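Local coordinates for protein alpha-L-arabinofuranosidase B (Aspergillus kawachii, PDB 6SXT) that hydrolyses terminal non-reducing alpha-L-arabinofuranoside residues from arabinoxylan, arabinan and related plant polysaccharides, helping to degrade hemicellulose, at residues V202-N207 with D237-R242; T172-G177 with S269-I274; G219-S224 with S252-G257. All coordinates share one frame; numbering follows the deposited sequence. Where two conformers were deposited one is given.

Contact 1: V202-N207 with D237-R242; sequences VDMENN and DKWAIR. With LXE ([(1~{S},2~{S},3~{S},4~{S})-2-(hydroxymethyl)-3,4-bis(oxidanyl)cyclopentyl]azanium), chain G.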
ATOM      1  N   VAL A 202     -10.146   0.307  16.027  1.00 17.64           N
ATOM      2  CA  VAL A 202      -8.978  -0.085  16.845  1.00 16.64           C
ATOM      3  C   VAL A 202      -9.003  -1.599  16.973  1.00 18.21           C
ATOM      4  O   VAL A 202      -9.991  -2.150  17.469  1.00 18.21           O
ATOM      5  CB  VAL A 202      -8.916   0.603  18.202  1.00 16.18           C
ATOM      6  CG1 VAL A 202      -7.758   0.115  19.040  1.00 17.42           C
ATOM      7  CG2 VAL A 202      -8.842   2.116  17.997  1.00 17.89           C
ATOM      8  N   ASP A 203      -7.910  -2.204  16.564  1.00 16.08           N
ATOM      9  CA  ASP A 203      -7.720  -3.669  16.685  1.00 16.16           C
ATOM     10  C   ASP A 203      -7.174  -3.896  18.077  1.00 17.31           C
ATOM     11  O   ASP A 203      -6.036  -3.510  18.393  1.00 17.70           O
ATOM     12  CB  ASP A 203      -6.816  -4.186  15.576  1.00 15.72           C
ATOM     13  CG  ASP A 203      -6.779  -5.693  15.443  1.00 18.32           C
ATOM     14  OD1 ASP A 203      -7.336  -6.345  16.393  1.00 18.99           O
ATOM     15  OD2 ASP A 203      -6.286  -6.153  14.357  1.00 17.96           O
ATOM     16  N   MET A 204      -7.980  -4.590  18.909  1.00 18.28           N
ATOM     17  CA  MET A 204      -7.566  -4.947  20.287  1.00 18.45           C
ATOM     18  C   MET A 204      -7.416  -6.472  20.408  1.00 17.90           C
ATOM     19  O   MET A 204      -7.232  -6.921  21.541  1.00 20.50           O
ATOM     20  CB  MET A 204      -8.577  -4.423  21.301  1.00 18.72           C
ATOM     21  CG  MET A 204      -8.651  -2.914  21.322  1.00 20.59           C
ATOM     22  SD  MET A 204      -9.574  -2.296  22.772  1.00 20.73           S
ATOM     23  CE  MET A 204      -9.948  -0.629  22.215  1.00 21.18           C
ATOM     24  N   GLU A 205      -7.408  -7.160  19.279  1.00 19.43           N
ATOM     25  CA  GLU A 205      -7.326  -8.633  19.109  1.00 19.77           C
ATOM     26  C   GLU A 205      -8.701  -9.266  19.418  1.00 19.56           C
ATOM     27  O   GLU A 205      -9.308  -8.965  20.465  1.00 21.95           O
ATOM     28  CB  GLU A 205      -6.201  -9.232  19.951  1.00 20.44           C
ATOM     29  CG  GLU A 205      -5.951 -10.716  19.693  1.00 21.06           C
ATOM     30  CD  GLU A 205      -5.571 -11.100  18.279  1.00 22.22           C
ATOM     31  OE1 GLU A 205      -4.451 -11.506  17.996  1.00 29.49           O
ATOM     32  OE2 GLU A 205      -6.498 -10.954  17.245  1.00 20.93           O
ATOM     33  N   ASN A 206      -9.102 -10.109  18.485  1.00 21.50           N
ATOM     34  CA  ASN A 206     -10.422 -10.785  18.424  1.00 24.88           C
ATOM     35  C   ASN A 206     -11.516  -9.731  18.429  1.00 25.52           C
ATOM     36  O   ASN A 206     -12.660 -10.004  18.817  1.00 24.42           O
ATOM     37  CB  ASN A 206     -10.584 -11.779  19.580  1.00 25.19           C
ATOM     38  CG  ASN A 206      -9.429 -12.770  19.652  1.00 26.20           C
ATOM     39  OD1 ASN A 206      -9.010 -13.104  20.752  1.00 38.72           O
ATOM     40  ND2 ASN A 206      -8.927 -13.237  18.531  1.00 26.46           N
ATOM     41  N   ASN A 207     -11.221  -8.561  17.874  1.00 22.05           N
ATOM     42  CA  ASN A 207     -12.206  -7.472  17.752  1.00 20.16           C
ATOM     43  C   ASN A 207     -11.490  -6.293  17.065  1.00 20.30           C
ATOM     44  O   ASN A 207     -10.476  -5.887  17.576  1.00 20.83           O
ATOM     45  CB  ASN A 207     -12.805  -7.018  19.076  1.00 22.35           C
ATOM     46  CG  ASN A 207     -14.211  -7.566  19.339  1.00 22.87           C
ATOM     47  OD1 ASN A 207     -15.087  -7.565  18.462  1.00 24.28           O
ATOM     48  ND2 ASN A 207     -14.369  -8.163  20.520  1.00 24.74           N
ATOM     49  N   ASP A 237      -8.235   1.934  31.156  1.00 23.63           N
ATOM     50  CA  ASP A 237      -9.694   1.919  30.892  1.00 25.23           C
ATOM     51  C   ASP A 237     -10.088   3.217  30.196  1.00 27.36           C
ATOM     52  O   ASP A 237     -11.173   3.781  30.454  1.00 22.94           O
ATOM     53  CB  ASP A 237     -10.471   1.803  32.208  1.00 28.28           C
ATOM     54  CG  ASP A 237     -11.864   1.265  32.008  1.00 28.28           C
ATOM     55  OD1 ASP A 237     -12.159   0.755  30.954  1.00 24.67           O
ATOM     56  OD2 ASP A 237     -12.598   1.253  33.017  1.00 29.43           O
ATOM     57  N   LYS A 238      -9.258   3.678  29.260  1.00 25.41           N
ATOM     58  CA  LYS A 238      -9.706   4.785  28.380  1.00 22.28           C
ATOM     59  C   LYS A 238      -9.048   4.577  27.010  1.00 23.08           C
ATOM     60  O   LYS A 238      -7.896   4.086  26.952  1.00 23.08           O
ATOM     61  CB  LYS A 238      -9.390   6.201  28.879  1.00 27.07           C
ATOM     62  CG  LYS A 238      -7.948   6.537  29.205  1.00 28.02           C
ATOM     63  CD  LYS A 238      -7.780   7.924  29.864  1.00 30.87           C
ATOM     64  CE  LYS A 238      -6.323   8.327  30.019  1.00 31.03           C
ATOM     65  NZ  LYS A 238      -6.179   9.587  30.796  1.00 34.20           N
ATOM     66  N   TRP A 239      -9.737   4.970  25.945  1.00 21.24           N
ATOM     67  CA  TRP A 239      -9.106   4.958  24.598  1.00 21.91           C
ATOM     68  C   TRP A 239      -9.912   5.873  23.700  1.00 21.87           C
ATOM     69  O   TRP A 239     -11.039   6.303  24.067  1.00 21.08           O
ATOM     70  CB  TRP A 239      -9.033   3.548  24.031  1.00 19.81           C
ATOM     71  CG  TRP A 239     -10.357   2.920  23.805  1.00 19.71           C
ATOM     72  CD1 TRP A 239     -11.224   2.510  24.794  1.00 21.41           C
ATOM     73  CD2 TRP A 239     -10.998   2.638  22.565  1.00 19.70           C
ATOM     74  NE1 TRP A 239     -12.307   1.938  24.234  1.00 21.25           N
ATOM     75  CE2 TRP A 239     -12.238   2.046  22.846  1.00 20.91           C
ATOM     76  CE3 TRP A 239     -10.659   2.834  21.212  1.00 18.46           C
ATOM     77  CZ2 TRP A 239     -13.132   1.670  21.854  1.00 21.28           C
ATOM     78  CZ3 TRP A 239     -11.538   2.464  20.248  1.00 17.52           C
ATOM     79  CH2 TRP A 239     -12.771   1.898  20.540  1.00 23.74           C
ATOM     80  N   ALA A 240      -9.367   6.179  22.532  1.00 17.81           N
ATOM     81  CA  ALA A 240     -10.049   7.123  21.631  1.00 17.23           C
ATOM     82  C   ALA A 240      -9.678   6.869  20.175  1.00 16.75           C
ATOM     83  O   ALA A 240      -8.572   6.359  19.881  1.00 17.04           O
ATOM     84  CB  ALA A 240      -9.684   8.523  21.980  1.00 17.80           C
ATOM     85  N   ILE A 241     -10.601   7.220  19.299  1.00 16.10           N
ATOM     86  CA  ILE A 241     -10.417   7.269  17.833  1.00 16.43           C
ATOM     87  C   ILE A 241     -10.671   8.703  17.439  1.00 16.19           C
ATOM     88  O   ILE A 241     -11.765   9.195  17.689  1.00 16.23           O
ATOM     89  CB  ILE A 241     -11.391   6.374  17.068  1.00 17.02           C
ATOM     90  CG1 ILE A 241     -11.239   4.899  17.465  1.00 17.74           C
ATOM     91  CG2 ILE A 241     -11.285   6.607  15.573  1.00 19.14           C
ATOM     92  CD1 ILE A 241     -12.334   4.031  16.940  1.00 18.76           C
ATOM     93  N   ARG A 242      -9.728   9.278  16.706  1.00 15.60           N
ATOM     94  CA  ARG A 242      -9.924  10.609  16.105  1.00 15.38           C
ATOM     95  C   ARG A 242      -9.519  10.532  14.632  1.00 17.12           C
ATOM     96  O   ARG A 242      -8.607   9.753  14.308  1.00 16.56           O
ATOM     97  CB  ARG A 242      -9.086  11.636  16.857  1.00 16.38           C
ATOM     98  CG  ARG A 242      -9.397  11.694  18.332  1.00 16.70           C
ATOM     99  CD  ARG A 242      -8.637  12.771  19.074  1.00 17.89           C
ATOM    100  NE  ARG A 242      -9.158  14.105  18.781  1.00 17.17           N
ATOM    101  CZ  ARG A 242      -8.455  15.228  18.832  1.00 17.35           C
ATOM    102  NH1 ARG A 242      -7.169  15.242  19.115  1.00 17.85           N
ATOM    103  NH2 ARG A 242      -9.078  16.361  18.565  1.00 16.97           N
TER
HETATM  104  C1' LXE G 507      -6.243 -11.468  15.974  1.00 20.18           C
HETATM  105  C2' LXE G 507      -5.354 -10.672  15.017  1.00 24.70           C
HETATM  106  O2' LXE G 507      -4.098 -10.451  15.547  1.00 26.03           O
HETATM  107  C3' LXE G 507      -6.153  -9.451  14.863  1.00 22.96           C
HETATM  108  O3' LXE G 507      -5.565  -8.625  13.774  1.00 24.15           O
HETATM  109  C4' LXE G 507      -7.486 -10.028  14.437  1.00 23.56           C
HETATM  110  C5' LXE G 507      -8.652  -9.099  14.723  1.00 21.17           C
HETATM  111  O5' LXE G 507      -8.726  -8.641  16.055  1.00 22.55           O
HETATM  112  C6' LXE G 507      -7.565 -11.379  15.254  1.00 24.41           C
HETATM  113  N1' LXE G 507      -7.734 -12.455  14.236  1.00 29.34           N
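With chi1 of Met204 at -64°, its CG lies anti to the carbonyl carbon, and the extended chain beyond carries CE to the indole of Trp239; the Trp239 chi1 of 63° sets its CG between backbone N and carbonyl carbon and turns a ring face to the methyl. The contact belongs to the concanavalin-like beta-sandwich of the catalytic domain: strand 199-203 of one sheet and the turn after it pack on strand 238-245 of another. Met204 CE sits over the six-membered ring, 3.5 Å from its centroid, in a CH-pi contact, while SD stands farther above the five-membered ring as a longer Met-aromatic contact. An unbranched thioether suits this place, since it can reach from one sheet to the other and lay a polarisable methyl on the indole. Val202 fills in beside it: CG2 approaches Trp239 CZ3 obliquely at 3.5 Å and touches Ile241 CG1 at 3.7 Å, an apolar match for a buried site. The same turn carries the nucleophile and substrate-binding residues; Asp281, the proton donor, also bonds to LXE, the bound inhibitor. Asp203 OD1 accepts from Glu205 N at 3.0 Å, an Asx turn, and also from O5' of LXE, whose O3' donates to Asp203 OD2 at 2.6 Å. Glu205 is bonded covalently through OE2 to C1' of LXE, 1.4 Å away, and Asn206 N donates to the anti lone pair of that same Glu205 OE2.

Contact 2: T172-G177 with S269-I274; sequences TDTGAG and SKEGAI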
ATOM      1  N   THR A 172       1.483 -14.298  16.847  1.00 21.69           N
ATOM      2  CA  THR A 172       0.299 -15.167  17.012  1.00 21.72           C
ATOM      3  C   THR A 172      -0.743 -14.498  17.899  1.00 20.53           C
ATOM      4  O   THR A 172      -0.443 -13.511  18.593  1.00 21.74           O
ATOM      5  CB  THR A 172       0.682 -16.542  17.633  1.00 21.87           C
ATOM      6  OG1 THR A 172       1.013 -16.357  19.006  1.00 24.01           O
ATOM      7  CG2 THR A 172       1.823 -17.193  16.878  1.00 23.84           C
ATOM      8  N   ASP A 173      -1.973 -15.012  17.815  1.00 21.90           N
ATOM      9  CA  ASP A 173      -3.109 -14.521  18.633  1.00 21.77           C
ATOM     10  C   ASP A 173      -2.944 -15.033  20.061  1.00 23.25           C
ATOM     11  O   ASP A 173      -3.229 -16.220  20.289  1.00 24.73           O
ATOM     12  CB  ASP A 173      -4.417 -14.954  17.996  1.00 23.63           C
ATOM     13  CG  ASP A 173      -5.659 -14.444  18.692  1.00 27.08           C
ATOM     14  OD1 ASP A 173      -5.555 -13.985  19.854  1.00 28.01           O
ATOM     15  OD2 ASP A 173      -6.741 -14.603  18.076  1.00 30.01           O
ATOM     16  N   THR A 174      -2.537 -14.181  20.969  1.00 21.84           N
ATOM     17  CA  THR A 174      -2.389 -14.468  22.409  1.00 21.99           C
ATOM     18  C   THR A 174      -3.571 -13.939  23.208  1.00 23.95           C
ATOM     19  O   THR A 174      -3.478 -13.945  24.447  1.00 27.09           O
ATOM     20  CB  THR A 174      -1.037 -13.961  22.890  1.00 25.37           C
ATOM     21  OG1 THR A 174      -0.988 -12.551  22.612  1.00 24.35           O
ATOM     22  CG2 THR A 174       0.088 -14.683  22.191  1.00 26.38           C
ATOM     23  N   GLY A 175      -4.612 -13.462  22.541  1.00 23.62           N
ATOM     24  CA  GLY A 175      -5.883 -13.159  23.196  1.00 23.83           C
ATOM     25  C   GLY A 175      -6.331 -11.723  23.165  1.00 25.63           C
ATOM     26  O   GLY A 175      -5.520 -10.801  22.889  1.00 23.06           O
ATOM     27  N   ALA A 176      -7.562 -11.522  23.594  1.00 24.31           N
ATOM     28  CA  ALA A 176      -8.156 -10.180  23.764  1.00 23.84           C
ATOM     29  C   ALA A 176      -7.209  -9.310  24.574  1.00 25.53           C
ATOM     30  O   ALA A 176      -6.703  -9.717  25.664  1.00 24.37           O
ATOM     31  CB  ALA A 176      -9.513 -10.294  24.438  1.00 23.86           C
ATOM     32  N   GLY A 177      -6.991  -8.063  24.129  1.00 20.19           N
ATOM     33  CA  GLY A 177      -6.167  -7.104  24.850  1.00 20.39           C
ATOM     34  C   GLY A 177      -4.683  -7.160  24.543  1.00 18.04           C
ATOM     35  O   GLY A 177      -3.957  -6.357  25.141  1.00 19.54           O
ATOM     36  N   SER A 269      -3.271  -6.037  27.806  1.00 20.14           N
ATOM     37  CA  SER A 269      -2.078  -6.914  27.877  1.00 21.40           C
ATOM     38  C   SER A 269      -1.153  -6.637  26.678  1.00 20.13           C
ATOM     39  O   SER A 269      -0.824  -7.569  25.950  1.00 20.36           O
ATOM     40  CB  SER A 269      -2.509  -8.337  27.893  1.00 21.56           C
ATOM     41  OG  SER A 269      -3.323  -8.544  29.028  1.00 23.54           O
ATOM     42  N   LYS A 270      -0.824  -5.370  26.441  1.00 21.13           N
ATOM     43  CA  LYS A 270      -0.055  -5.079  25.205  1.00 18.48           C
ATOM     44  C   LYS A 270       1.342  -5.685  25.311  1.00 19.25           C
ATOM     45  O   LYS A 270       1.914  -5.733  26.453  1.00 19.60           O
ATOM     46  CB  LYS A 270       0.007  -3.586  24.992  1.00 18.46           C
ATOM     47  CG  LYS A 270      -1.386  -3.005  24.789  1.00 19.79           C
ATOM     48  CD  LYS A 270      -1.322  -1.565  24.446  1.00 22.75           C
ATOM     49  CE  LYS A 270      -0.637  -0.726  25.451  1.00 23.10           C
ATOM     50  NZ  LYS A 270      -1.496  -0.627  26.678  1.00 28.11           N
ATOM     51  N   GLU A 271       1.892  -6.084  24.172  1.00 18.25           N
ATOM     52  CA  GLU A 271       3.194  -6.790  24.150  1.00 18.50           C
ATOM     53  C   GLU A 271       4.314  -5.906  23.590  1.00 19.04           C
ATOM     54  O   GLU A 271       5.481  -6.289  23.741  1.00 20.01           O
ATOM     55  CB  GLU A 271       3.018  -8.085  23.388  1.00 19.38           C
ATOM     56  CG  GLU A 271       1.949  -8.988  24.018  1.00 21.61           C
ATOM     57  CD  GLU A 271       1.959 -10.417  23.521  1.00 21.22           C
ATOM     58  OE1 GLU A 271       2.837 -10.772  22.712  1.00 21.77           O
ATOM     59  OE2 GLU A 271       0.998 -11.165  23.872  1.00 22.81           O
ATOM     60  N   GLY A 272       3.985  -4.788  22.908  1.00 18.45           N
ATOM     61  CA  GLY A 272       5.007  -3.835  22.468  1.00 17.99           C
ATOM     62  C   GLY A 272       5.592  -4.087  21.082  1.00 18.54           C
ATOM     63  O   GLY A 272       6.397  -3.281  20.662  1.00 18.92           O
ATOM     64  N   ALA A 273       5.181  -5.099  20.346  1.00 17.52           N
ATOM     65  CA  ALA A 273       5.647  -5.295  18.963  1.00 16.50           C
ATOM     66  C   ALA A 273       4.971  -4.221  18.092  1.00 16.38           C
ATOM     67  O   ALA A 273       3.914  -3.710  18.506  1.00 16.94           O
ATOM     68  CB  ALA A 273       5.311  -6.674  18.463  1.00 18.62           C
ATOM     69  N   ILE A 274       5.511  -4.000  16.903  1.00 15.92           N
ATOM     70  CA  ILE A 274       4.898  -3.066  15.955  1.00 15.75           C
ATOM     71  C   ILE A 274       4.582  -3.802  14.670  1.00 16.14           C
ATOM     72  O   ILE A 274       5.472  -4.488  14.123  1.00 16.22           O
ATOM     73  CB  ILE A 274       5.840  -1.886  15.695  1.00 14.24           C
ATOM     74  CG1 ILE A 274       6.356  -1.295  16.989  1.00 15.65           C
ATOM     75  CG2 ILE A 274       5.136  -0.847  14.819  1.00 14.44           C
ATOM     76  CD1 ILE A 274       7.370  -0.170  16.776  1.00 17.29           C
TER
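The carboxylate of Glu271 is met by Thr174 OG1 on the syn side of OE2, 35° out of the carboxylate plane, so the hydroxyl arrives tilted toward a face. Thr174 OG1 donates this bond to Glu271 OE2 over 2.7 Å, the two side chains coming from opposite directions. His178 ND1 is a second partner of OE2, and Thr169 N holds OE1, so both carboxylate oxygens are engaged, which should restrict the rotation of the group. A long acidic side chain suits the place because chi1 of -59° swings CG to the side of the backbone N and the chain, extended beyond, reaches across to the other loop. The second flat group is the peptide carbonyl of Gly177: Ser269 N stands above its plane, 42° out of it, and donates to Gly177 O at 2.8 Å. Glycine is apt at 177 and at 175, since the positive phi of each would press a side chain against the preceding carbonyl oxygen. Just before Thr174 the loop is turned by Asp173, whose OD1 accepts from Gly175 N at 2.9 Å, nearly along the C-O direction. Asp173 OD2 meanwhile takes a hydrogen bond from Asn206, which binds substrate. What results is an Asx turn in a loop tied by two polar bonds to the run leading into strand 273-276, a loop whose Asp173 lines the inhibitor pocket.

Contact 3: G219-S224 with S252-G257; sequences GDPSIS and STYYSG. With EDO (1,2-ethanediol), chain P.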
ATOM      1  N   GLY A 219     -21.304   6.540  15.934  1.00 25.08           N
ATOM      2  CA  GLY A 219     -20.500   7.752  15.956  1.00 23.50           C
ATOM      3  C   GLY A 219     -19.211   7.596  15.144  1.00 21.27           C
ATOM      4  O   GLY A 219     -18.445   8.572  15.185  1.00 25.01           O
ATOM      5  N   ASP A 220     -18.980   6.421  14.582  1.00 22.41           N
ATOM      6  CA  ASP A 220     -17.742   6.215  13.763  1.00 21.64           C
ATOM      7  C   ASP A 220     -18.128   6.344  12.303  1.00 21.36           C
ATOM      8  O   ASP A 220     -18.699   5.454  11.710  1.00 22.04           O
ATOM      9  CB  ASP A 220     -17.095   4.860  14.023  1.00 20.52           C
ATOM     10  CG  ASP A 220     -15.633   4.780  13.591  1.00 20.34           C
ATOM     11  OD1 ASP A 220     -15.065   5.834  13.357  1.00 21.97           O
ATOM     12  OD2 ASP A 220     -15.081   3.638  13.571  1.00 22.47           O
ATOM     13  N   PRO A 221     -17.773   7.454  11.641  1.00 19.12           N
ATOM     14  CA  PRO A 221     -18.236   7.655  10.270  1.00 21.19           C
ATOM     15  C   PRO A 221     -17.429   6.928   9.209  1.00 19.05           C
ATOM     16  O   PRO A 221     -16.257   6.569   9.435  1.00 21.21           O
ATOM     17  CB  PRO A 221     -18.040   9.171  10.093  1.00 23.12           C
ATOM     18  CG  PRO A 221     -16.801   9.439  10.918  1.00 21.66           C
ATOM     19  CD  PRO A 221     -16.951   8.560  12.144  1.00 20.78           C
ATOM     20  N   SER A 222     -18.015   6.731   8.031  1.00 19.43           N
ATOM     21  CA  SER A 222     -17.280   6.329   6.813  1.00 20.15           C
ATOM     22  C   SER A 222     -16.252   7.408   6.486  1.00 18.78           C
ATOM     23  O   SER A 222     -16.595   8.601   6.548  1.00 21.39           O
ATOM     24  CB  SER A 222     -18.176   6.122   5.627  1.00 23.08           C
ATOM     25  OG  SER A 222     -18.998   4.971   5.799  1.00 23.47           O
ATOM     26  N   ILE A 223     -15.056   6.982   6.097  1.00 20.28           N
ATOM     27  CA  ILE A 223     -13.971   7.913   5.678  1.00 19.59           C
ATOM     28  C   ILE A 223     -14.135   8.244   4.193  1.00 23.14           C
ATOM     29  O   ILE A 223     -14.177   7.342   3.394  1.00 29.19           O
ATOM     30  CB  ILE A 223     -12.622   7.222   5.918  1.00 22.21           C
ATOM     31  CG1 ILE A 223     -12.436   6.966   7.430  1.00 23.14           C
ATOM     32  CG2 ILE A 223     -11.465   8.035   5.306  1.00 23.54           C
ATOM     33  CD1 ILE A 223     -12.739   8.128   8.321  1.00 29.05           C
ATOM     34  N   SER A 224     -14.240   9.511   3.859  0.50 29.11           N
ATOM     35  CA  SER A 224     -14.255   9.948   2.445  0.50 32.80           C
ATOM     36  C   SER A 224     -13.170  11.006   2.277  0.50 29.84           C
ATOM     37  O   SER A 224     -13.501  12.057   1.658  0.50 27.13           O
ATOM     38  CB  SER A 224     -15.604  10.460   2.011  0.50 33.15           C
ATOM     39  OG  SER A 224     -16.148  11.295   3.019  0.50 40.39           O
ATOM     40  N   SER A 252     -11.571  15.247  14.394  1.00 16.17           N
ATOM     41  CA  SER A 252     -12.842  15.066  15.132  1.00 16.62           C
ATOM     42  C   SER A 252     -12.716  13.781  15.932  1.00 17.87           C
ATOM     43  O   SER A 252     -11.980  12.843  15.521  1.00 16.88           O
ATOM     44  CB  SER A 252     -13.987  15.008  14.235  1.00 19.89           C
ATOM     45  OG  SER A 252     -14.153  16.259  13.585  1.00 22.47           O
ATOM     46  N   THR A 253     -13.387  13.716  17.077  1.00 16.09           N
ATOM     47  CA  THR A 253     -13.319  12.542  17.941  1.00 15.96           C
ATOM     48  C   THR A 253     -14.518  11.647  17.650  1.00 19.14           C
ATOM     49  O   THR A 253     -15.667  12.115  17.767  1.00 20.32           O
ATOM     50  CB  THR A 253     -13.203  12.953  19.405  1.00 16.84           C
ATOM     51  OG1 THR A 253     -12.006  13.711  19.550  1.00 17.85           O
ATOM     52  CG2 THR A 253     -13.213  11.738  20.299  1.00 17.77           C
ATOM     53  N   TYR A 254     -14.275  10.414  17.251  1.00 17.23           N
ATOM     54  CA  TYR A 254     -15.407   9.511  16.956  0.50 16.71           C
ATOM     55  C   TYR A 254     -15.601   8.473  18.051  1.00 17.19           C
ATOM     56  O   TYR A 254     -16.733   7.929  18.135  1.00 17.51           O
ATOM     57  CB  TYR A 254     -15.267   8.967  15.544  0.50 16.88           C
ATOM     58  CG  TYR A 254     -15.260  10.085  14.546  0.50 16.55           C
ATOM     59  CD1 TYR A 254     -16.390  10.860  14.371  0.50 18.54           C
ATOM     60  CD2 TYR A 254     -14.138  10.362  13.780  0.50 17.71           C
ATOM     61  CE1 TYR A 254     -16.412  11.897  13.459  0.50 20.66           C
ATOM     62  CE2 TYR A 254     -14.149  11.416  12.874  0.50 18.00           C
ATOM     63  CZ  TYR A 254     -15.291  12.173  12.708  0.50 19.28           C
ATOM     64  OH  TYR A 254     -15.391  13.204  11.814  0.50 20.25           O
ATOM     65  N   TYR A 255     -14.643   8.263  18.906  1.00 17.05           N
ATOM     66  CA  TYR A 255     -14.835   7.532  20.175  1.00 17.03           C
ATOM     67  C   TYR A 255     -13.884   8.112  21.175  1.00 18.35           C
ATOM     68  O   TYR A 255     -12.705   8.379  20.888  1.00 16.70           O
ATOM     69  CB  TYR A 255     -14.610   6.004  20.076  1.00 16.91           C
ATOM     70  CG  TYR A 255     -14.906   5.346  21.396  1.00 16.86           C
ATOM     71  CD1 TYR A 255     -16.231   5.314  21.798  1.00 21.22           C
ATOM     72  CD2 TYR A 255     -13.903   5.053  22.300  1.00 19.42           C
ATOM     73  CE1 TYR A 255     -16.537   4.890  23.078  1.00 22.42           C
ATOM     74  CE2 TYR A 255     -14.186   4.624  23.599  1.00 20.91           C
ATOM     75  CZ  TYR A 255     -15.521   4.554  23.981  1.00 24.28           C
ATOM     76  OH  TYR A 255     -15.825   4.184  25.279  1.00 24.66           O
ATOM     77  N   SER A 256     -14.328   8.194  22.429  1.00 17.55           N
ATOM     78  CA  SER A 256     -13.448   8.514  23.569  1.00 18.48           C
ATOM     79  C   SER A 256     -14.108   8.030  24.847  1.00 20.50           C
ATOM     80  O   SER A 256     -15.253   8.366  25.078  1.00 20.23           O
ATOM     81  CB  SER A 256     -13.184   9.979  23.710  1.00 18.76           C
ATOM     82  OG  SER A 256     -12.393  10.214  24.870  1.00 22.38           O
ATOM     83  N   GLY A 257     -13.413   7.182  25.583  1.00 22.52           N
ATOM     84  CA  GLY A 257     -13.990   6.727  26.838  1.00 23.97           C
ATOM     85  C   GLY A 257     -13.558   5.345  27.174  1.00 26.97           C
ATOM     86  O   GLY A 257     -12.483   4.921  26.762  1.00 21.72           O
TER
HETATM   87  C1  EDO P 516     -20.370   6.195  18.853  1.00 38.45           C
HETATM   88  O1  EDO P 516     -21.558   5.475  18.484  1.00 37.53           O
HETATM   89  C2  EDO P 516     -19.104   5.484  19.272  1.00 38.47           C
HETATM   90  O2  EDO P 516     -17.867   5.478  18.414  1.00 25.28           O
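Pro221 and Tyr254 meet at a corner of the catalytic beta-sandwich, where strand 250-257 is broken by a classic beta bulge: Tyr254 and Tyr255 both stand opposite Ile241 of the neighbouring strand. The Tyr254 ring is modelled in two conformers, and the stack and short approaches told here hold for one of them. Of the interactions, the CH-pi contact comes first. Pro221 CD lies over one face of the Tyr254 ring, 3.4 Å from its centroid and 20° off the normal, while Pro221 CG reaches farther along the ring to Tyr254 CZ at 3.6 Å. The two side chains cross at about a right angle. Proline suits this place because its CD, polarised by the adjacent nitrogen, offers C-H groups to the electron-rich ring; the opposite face of that ring carries Ser252 C. With chi1 at -60°, Tyr254 CG lies beside its own backbone N, a setting that turns the ring toward the loop 219-224. Polar atoms near the ring make van der Waals contacts. Gly219 O approaches Tyr254 CD1 obliquely at 3.2 Å, and Asp220 OD1 lies 3.8 Å from Tyr254 CB, its carboxylate plane turned 34° from that of the ring. Asp220 also packs on Trp199 and Met201 of strand 199-203, so that the loop lies between that strand and the bulge. The last group is a bound 1,2-ethanediol, probably from the crystallisation liquor, which bridges the two segments beside Gly219. Gly219 N donates a weak hydrogen bond to its O1 at 2.8 Å, and its O2 lies 2.7 Å from Tyr254 O.

The touching residues of contact 1 are all buried, whereas contacts 2 and 3 are only partly so. Their chemistry follows: apolar and sulfur-aromatic packing between sheets in contact 1, hydrogen bonds between loops in contact 2, and a proline-on-tyrosine cover at the surface in contact 3. Contacts 1 and 2 both reach the active site, and they are joined where Met204 O meets Gly177 N. Contacts 1 and 3 share a sheet instead, since strands 238-245 and 250-257 are neighbours and the rings of Trp239 and Tyr255 touch. Contacts 2 and 3 do not meet, their nearest atoms being about 12 Å apart; contact 1 touches both.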